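Local structure of DUF4276 family protein (Pyrococcus horikoshii, 2P62) at residues 153-165 / 218-230. The protein is of unknown function but belongs to a Toprim-like family, whose better-known relatives include nucleic-acid enzymes such as topoisomerases and primases. Residues are numbered along the deposited sequence; the frame is centred on the assembly and turned at random.
Sequences ELSLAYLAKLDGI and RNRELLIRFLSEV
D163 and R218 meet in an end-on salt bridge: NH2 of R218 donates to OD1 of D163 (2.7 Å) and NH1 to OD2 (3.1 Å). Both bonds arrive on the syn side of the carboxylate; the two planes are nearly parallel, 10° apart, but stepped, each nitrogen meeting its oxygen somewhat out of the carboxylate plane. OD1 also accepts from the hydroxyl of Y211, so an alanine in place of D163 would probably leave the R218 guanidinium and that hydroxyl without their shared acceptor and free the arginine to turn. At the other end of the interface the Y158 hydroxyl donates to OE1 of E229 (2.6 Å), from above the carboxylate plane. The second oxygen of E229, OE2, takes NE of R225 (2.9 Å), so one carboxylate bridges the tyrosine and the arginine. L162 packs against this pair with its CD2 over one face of the R225 guanidinium, a knob among L222, R225, F226 and E229. F226 is the reciprocal knob, set among S155, Y158, L159 and L162. With its CG roughly anti to the backbone N (chi1 153°), one face of its ring is turned to L159, whose CB makes a CH-pi contact 3.8 Å from the centroid, while CD1 of Y158 meets the ring edge. Helices 153-162 and 220-229 run roughly antiparallel, their axes 10.2 Å apart at an angle of 138°. R218 ends helix 204-218, which also packs on the pair through M215 and I216; helix 186-196 packs on 153-165 and helix 233-239 on 218-230, in a helical region that follows strand 129-136 of the mixed sheet.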
loop_
_atom_site.group_PDB
_atom_site.type_symbol
_atom_site.label_atom_id
_atom_site.label_comp_id
_atom_site.label_asym_id
_atom_site.label_seq_id
_atom_site.Cartn_x
_atom_site.Cartn_y
_atom_site.Cartn_z
ATOM N N GLU A 153 -7.460 -0.734 -14.026
ATOM C CA GLU A 153 -7.193 0.689 -14.093
ATOM C C GLU A 153 -7.898 1.387 -15.261
ATOM O O GLU A 153 -8.292 2.548 -15.146
ATOM C CB GLU A 153 -5.684 0.918 -14.137
ATOM C CG GLU A 153 -4.979 0.604 -12.810
ATOM C CD GLU A 153 -4.789 -0.892 -12.521
ATOM O OE1 GLU A 153 -4.204 -1.196 -11.450
ATOM O OE2 GLU A 153 -5.201 -1.755 -13.341
ATOM N N LEU A 154 -8.068 0.670 -16.373
ATOM C CA LEU A 154 -8.743 1.222 -17.540
ATOM C C LEU A 154 -10.187 1.569 -17.165
ATOM O O LEU A 154 -10.707 2.613 -17.547
ATOM C CB LEU A 154 -8.725 0.223 -18.706
ATOM C CG LEU A 154 -9.057 0.860 -20.070
ATOM C CD1 LEU A 154 -7.960 1.852 -20.409
ATOM C CD2 LEU A 154 -9.180 -0.197 -21.165
ATOM N N SER A 155 -10.832 0.695 -16.405
ATOM C CA SER A 155 -12.197 0.952 -15.963
ATOM C C SER A 155 -12.204 2.139 -14.999
ATOM O O SER A 155 -13.097 2.982 -15.056
ATOM C CB SER A 155 -12.770 -0.276 -15.259
ATOM O OG SER A 155 -12.786 -1.398 -16.121
ATOM N N LEU A 156 -11.217 2.185 -14.103
ATOM C CA LEU A 156 -11.089 3.276 -13.131
ATOM C C LEU A 156 -10.870 4.583 -13.886
ATOM O O LEU A 156 -11.378 5.631 -13.499
ATOM C CB LEU A 156 -9.901 3.027 -12.186
ATOM C CG LEU A 156 -10.117 2.417 -10.786
ATOM C CD1 LEU A 156 -10.924 3.389 -9.922
ATOM C CD2 LEU A 156 -10.825 1.092 -10.887
ATOM N N ALA A 157 -10.102 4.514 -14.965
ATOM C CA ALA A 157 -9.837 5.689 -15.779
ATOM C C ALA A 157 -11.139 6.155 -16.436
ATOM O O ALA A 157 -11.353 7.354 -16.621
ATOM C CB ALA A 157 -8.796 5.367 -16.847
ATOM N N TYR A 158 -12.011 5.205 -16.781
ATOM C CA TYR A 158 -13.275 5.543 -17.421
ATOM C C TYR A 158 -14.219 6.221 -16.434
ATOM O O TYR A 158 -14.977 7.128 -16.796
ATOM C CB TYR A 158 -13.920 4.288 -18.026
ATOM C CG TYR A 158 -15.147 4.581 -18.856
ATOM C CD1 TYR A 158 -16.419 4.481 -18.305
ATOM C CD2 TYR A 158 -15.032 4.989 -20.183
ATOM C CE1 TYR A 158 -17.552 4.779 -19.050
ATOM C CE2 TYR A 158 -16.158 5.291 -20.945
ATOM C CZ TYR A 158 -17.419 5.183 -20.368
ATOM O OH TYR A 158 -18.542 5.482 -21.106
ATOM N N LEU A 159 -14.162 5.785 -15.181
ATOM C CA LEU A 159 -14.986 6.383 -14.146
ATOM C C LEU A 159 -14.503 7.823 -13.949
ATOM O O LEU A 159 -15.310 8.737 -13.788
ATOM C CB LEU A 159 -14.852 5.597 -12.837
ATOM C CG LEU A 159 -15.610 6.157 -11.623
ATOM C CD1 LEU A 159 -17.095 6.222 -11.919
ATOM C CD2 LEU A 159 -15.351 5.280 -10.409
ATOM N N ALA A 160 -13.186 8.020 -13.975
ATOM C CA ALA A 160 -12.610 9.351 -13.809
ATOM C C ALA A 160 -13.104 10.245 -14.939
ATOM O O ALA A 160 -13.424 11.417 -14.731
ATOM C CB ALA A 160 -11.081 9.279 -13.816
ATOM N N LYS A 161 -13.163 9.682 -16.137
ATOM C CA LYS A 161 -13.641 10.414 -17.300
ATOM C C LYS A 161 -15.083 10.881 -17.080
ATOM O O LYS A 161 -15.372 12.072 -17.155
ATOM C CB LYS A 161 -13.556 9.527 -18.546
ATOM C CG LYS A 161 -13.926 10.228 -19.844
ATOM C CD LYS A 161 -13.556 9.357 -21.032
ATOM C CE LYS A 161 -13.811 10.056 -22.353
ATOM N NZ LYS A 161 -13.312 9.238 -23.493
ATOM N N LEU A 162 -15.986 9.948 -16.798
ATOM C CA LEU A 162 -17.385 10.306 -16.577
ATOM C C LEU A 162 -17.534 11.375 -15.514
ATOM O O LEU A 162 -18.431 12.219 -15.588
ATOM C CB LEU A 162 -18.193 9.081 -16.158
ATOM C CG LEU A 162 -18.170 7.900 -17.134
ATOM C CD1 LEU A 162 -19.217 6.871 -16.696
ATOM C CD2 LEU A 162 -18.460 8.383 -18.542
ATOM N N ASP A 163 -16.642 11.333 -14.530
ATOM C CA ASP A 163 -16.649 12.278 -13.420
ATOM C C ASP A 163 -16.082 13.633 -13.864
ATOM O O ASP A 163 -16.057 14.590 -13.090
ATOM C CB ASP A 163 -15.816 11.702 -12.271
ATOM C CG ASP A 163 -16.119 12.351 -10.932
ATOM O OD1 ASP A 163 -15.347 12.117 -9.992
ATOM O OD2 ASP A 163 -17.120 13.080 -10.802
ATOM N N GLY A 164 -15.622 13.707 -15.111
ATOM C CA GLY A 164 -15.067 14.948 -15.624
ATOM C C GLY A 164 -13.644 15.262 -15.183
ATOM O O GLY A 164 -13.122 16.341 -15.480
ATOM N N ILE A 165 -13.009 14.325 -14.481
ATOM C CA ILE A 165 -11.642 14.520 -13.992
ATOM C C ILE A 165 -10.623 14.619 -15.134
ATOM O O ILE A 165 -9.840 15.568 -15.192
ATOM C CB ILE A 165 -11.181 13.357 -13.054
ATOM C CG1 ILE A 165 -12.156 13.175 -11.879
ATOM C CG2 ILE A 165 -9.779 13.641 -12.534
ATOM C CD1 ILE A 165 -12.216 14.336 -10.915
ATOM N N ARG A 218 -22.117 11.468 -3.155
ATOM C CA ARG A 218 -22.353 12.709 -3.898
ATOM C C ARG A 218 -23.063 12.539 -5.234
ATOM O O ARG A 218 -23.820 13.423 -5.647
ATOM C CB ARG A 218 -21.042 13.479 -4.126
ATOM C CG ARG A 218 -20.026 12.804 -5.040
ATOM C CD ARG A 218 -18.821 13.720 -5.281
ATOM N NE ARG A 218 -17.674 13.015 -5.856
ATOM C CZ ARG A 218 -17.510 12.750 -7.150
ATOM N NH1 ARG A 218 -18.418 13.134 -8.036
ATOM N NH2 ARG A 218 -16.436 12.085 -7.556
ATOM N N ASN A 219 -22.822 11.419 -5.909
ATOM C CA ASN A 219 -23.452 11.167 -7.199
ATOM C C ASN A 219 -23.568 9.675 -7.458
ATOM O O ASN A 219 -22.871 9.118 -8.301
ATOM C CB ASN A 219 -22.647 11.835 -8.314
ATOM C CG ASN A 219 -23.366 11.814 -9.657
ATOM O OD1 ASN A 219 -22.943 12.481 -10.607
ATOM N ND2 ASN A 219 -24.448 11.042 -9.746
ATOM N N ARG A 220 -24.476 9.044 -6.724
ATOM C CA ARG A 220 -24.719 7.615 -6.826
ATOM C C ARG A 220 -25.033 7.153 -8.247
ATOM O O ARG A 220 -24.533 6.120 -8.696
ATOM C CB ARG A 220 -25.867 7.231 -5.888
ATOM C CG ARG A 220 -26.037 5.729 -5.650
ATOM C CD ARG A 220 -26.874 5.483 -4.399
ATOM N NE ARG A 220 -26.985 4.073 -4.028
ATOM C CZ ARG A 220 -27.798 3.199 -4.614
ATOM N NH1 ARG A 220 -28.580 3.584 -5.615
ATOM N NH2 ARG A 220 -27.838 1.940 -4.185
ATOM N N GLU A 221 -25.854 7.921 -8.956
ATOM C CA GLU A 221 -26.242 7.555 -10.315
ATOM C C GLU A 221 -25.081 7.482 -11.284
ATOM O O GLU A 221 -25.091 6.683 -12.227
ATOM C CB GLU A 221 -27.303 8.523 -10.839
ATOM C CG GLU A 221 -28.604 8.418 -10.061
ATOM C CD GLU A 221 -29.019 6.968 -9.860
ATOM O OE1 GLU A 221 -29.145 6.239 -10.875
ATOM O OE2 GLU A 221 -29.207 6.555 -8.690
ATOM N N LEU A 222 -24.083 8.322 -11.061
ATOM C CA LEU A 222 -22.917 8.320 -11.923
ATOM C C LEU A 222 -22.203 6.961 -11.811
ATOM O O LEU A 222 -21.856 6.363 -12.826
ATOM C CB LEU A 222 -21.975 9.458 -11.527
ATOM C CG LEU A 222 -20.735 9.570 -12.411
ATOM C CD1 LEU A 222 -21.146 9.978 -13.827
ATOM C CD2 LEU A 222 -19.781 10.587 -11.813
ATOM N N LEU A 223 -22.000 6.476 -10.583
ATOM C CA LEU A 223 -21.331 5.191 -10.352
ATOM C C LEU A 223 -22.126 4.031 -10.950
ATOM O O LEU A 223 -21.563 3.130 -11.580
ATOM C CB LEU A 223 -21.138 4.926 -8.852
ATOM C CG LEU A 223 -20.480 3.576 -8.504
ATOM C CD1 LEU A 223 -18.992 3.659 -8.808
ATOM C CD2 LEU A 223 -20.704 3.223 -7.035
ATOM N N ILE A 224 -23.435 4.054 -10.738
ATOM C CA ILE A 224 -24.302 3.012 -11.261
ATOM C C ILE A 224 -24.221 3.000 -12.782
ATOM O O ILE A 224 -24.124 1.939 -13.392
ATOM C CB ILE A 224 -25.761 3.229 -10.791
ATOM C CG1 ILE A 224 -25.869 2.884 -9.300
ATOM C CG2 ILE A 224 -26.711 2.386 -11.612
ATOM C CD1 ILE A 224 -27.222 3.181 -8.683
ATOM N N ARG A 225 -24.239 4.184 -13.386
ATOM C CA ARG A 225 -24.155 4.312 -14.840
ATOM C C ARG A 225 -22.808 3.768 -15.314
ATOM O O ARG A 225 -22.718 3.058 -16.320
ATOM C CB ARG A 225 -24.281 5.781 -15.243
ATOM C CG ARG A 225 -24.038 6.041 -16.714
ATOM C CD ARG A 225 -23.835 7.525 -16.997
ATOM N NE ARG A 225 -23.242 7.687 -18.320
ATOM C CZ ARG A 225 -22.667 8.797 -18.768
ATOM N NH1 ARG A 225 -22.601 9.878 -17.995
ATOM N NH2 ARG A 225 -22.142 8.814 -19.990
ATOM N N PHE A 226 -21.760 4.120 -14.579
ATOM C CA PHE A 226 -20.426 3.655 -14.900
ATOM C C PHE A 226 -20.404 2.127 -14.870
ATOM O O PHE A 226 -19.985 1.490 -15.837
ATOM C CB PHE A 226 -19.414 4.248 -13.906
ATOM C CG PHE A 226 -18.179 3.410 -13.710
ATOM C CD1 PHE A 226 -18.016 2.656 -12.547
ATOM C CD2 PHE A 226 -17.196 3.345 -14.695
ATOM C CE1 PHE A 226 -16.895 1.852 -12.368
ATOM C CE2 PHE A 226 -16.070 2.544 -14.529
ATOM C CZ PHE A 226 -15.916 1.795 -13.366
ATOM N N LEU A 227 -20.879 1.548 -13.767
ATOM C CA LEU A 227 -20.914 0.089 -13.595
ATOM C C LEU A 227 -21.670 -0.614 -14.722
ATOM O O LEU A 227 -21.355 -1.754 -15.085
ATOM C CB LEU A 227 -21.572 -0.279 -12.257
ATOM C CG LEU A 227 -20.829 0.063 -10.962
ATOM C CD1 LEU A 227 -21.722 -0.250 -9.760
ATOM C CD2 LEU A 227 -19.522 -0.725 -10.893
ATOM N N SER A 228 -22.677 0.068 -15.259
ATOM C CA SER A 228 -23.485 -0.478 -16.340
ATOM C C SER A 228 -22.758 -0.391 -17.691
ATOM O O SER A 228 -22.694 -1.376 -18.428
ATOM C CB SER A 228 -24.832 0.256 -16.403
ATOM O OG SER A 228 -25.690 -0.316 -17.381
ATOM N N GLU A 229 -22.193 0.773 -18.008
ATOM C CA GLU A 229 -21.487 0.948 -19.281
ATOM C C GLU A 229 -20.233 0.083 -19.398
ATOM O O GLU A 229 -19.796 -0.237 -20.505
ATOM C CB GLU A 229 -21.099 2.420 -19.499
ATOM C CG GLU A 229 -22.240 3.396 -19.300
ATOM C CD GLU A 229 -21.925 4.808 -19.773
ATOM O OE1 GLU A 229 -20.751 5.232 -19.704
ATOM O OE2 GLU A 229 -22.872 5.506 -20.197
ATOM N N VAL A 230 -19.646 -0.286 -18.263
ATOM C CA VAL A 230 -18.443 -1.117 -18.275
ATOM C C VAL A 230 -18.833 -2.580 -18.120
ATOM O O VAL A 230 -17.991 -3.477 -18.152
ATOM C CB VAL A 230 -17.482 -0.729 -17.133
ATOM C CG1 VAL A 230 -16.241 -1.596 -17.181
ATOM C CG2 VAL A 230 -17.091 0.728 -17.259
#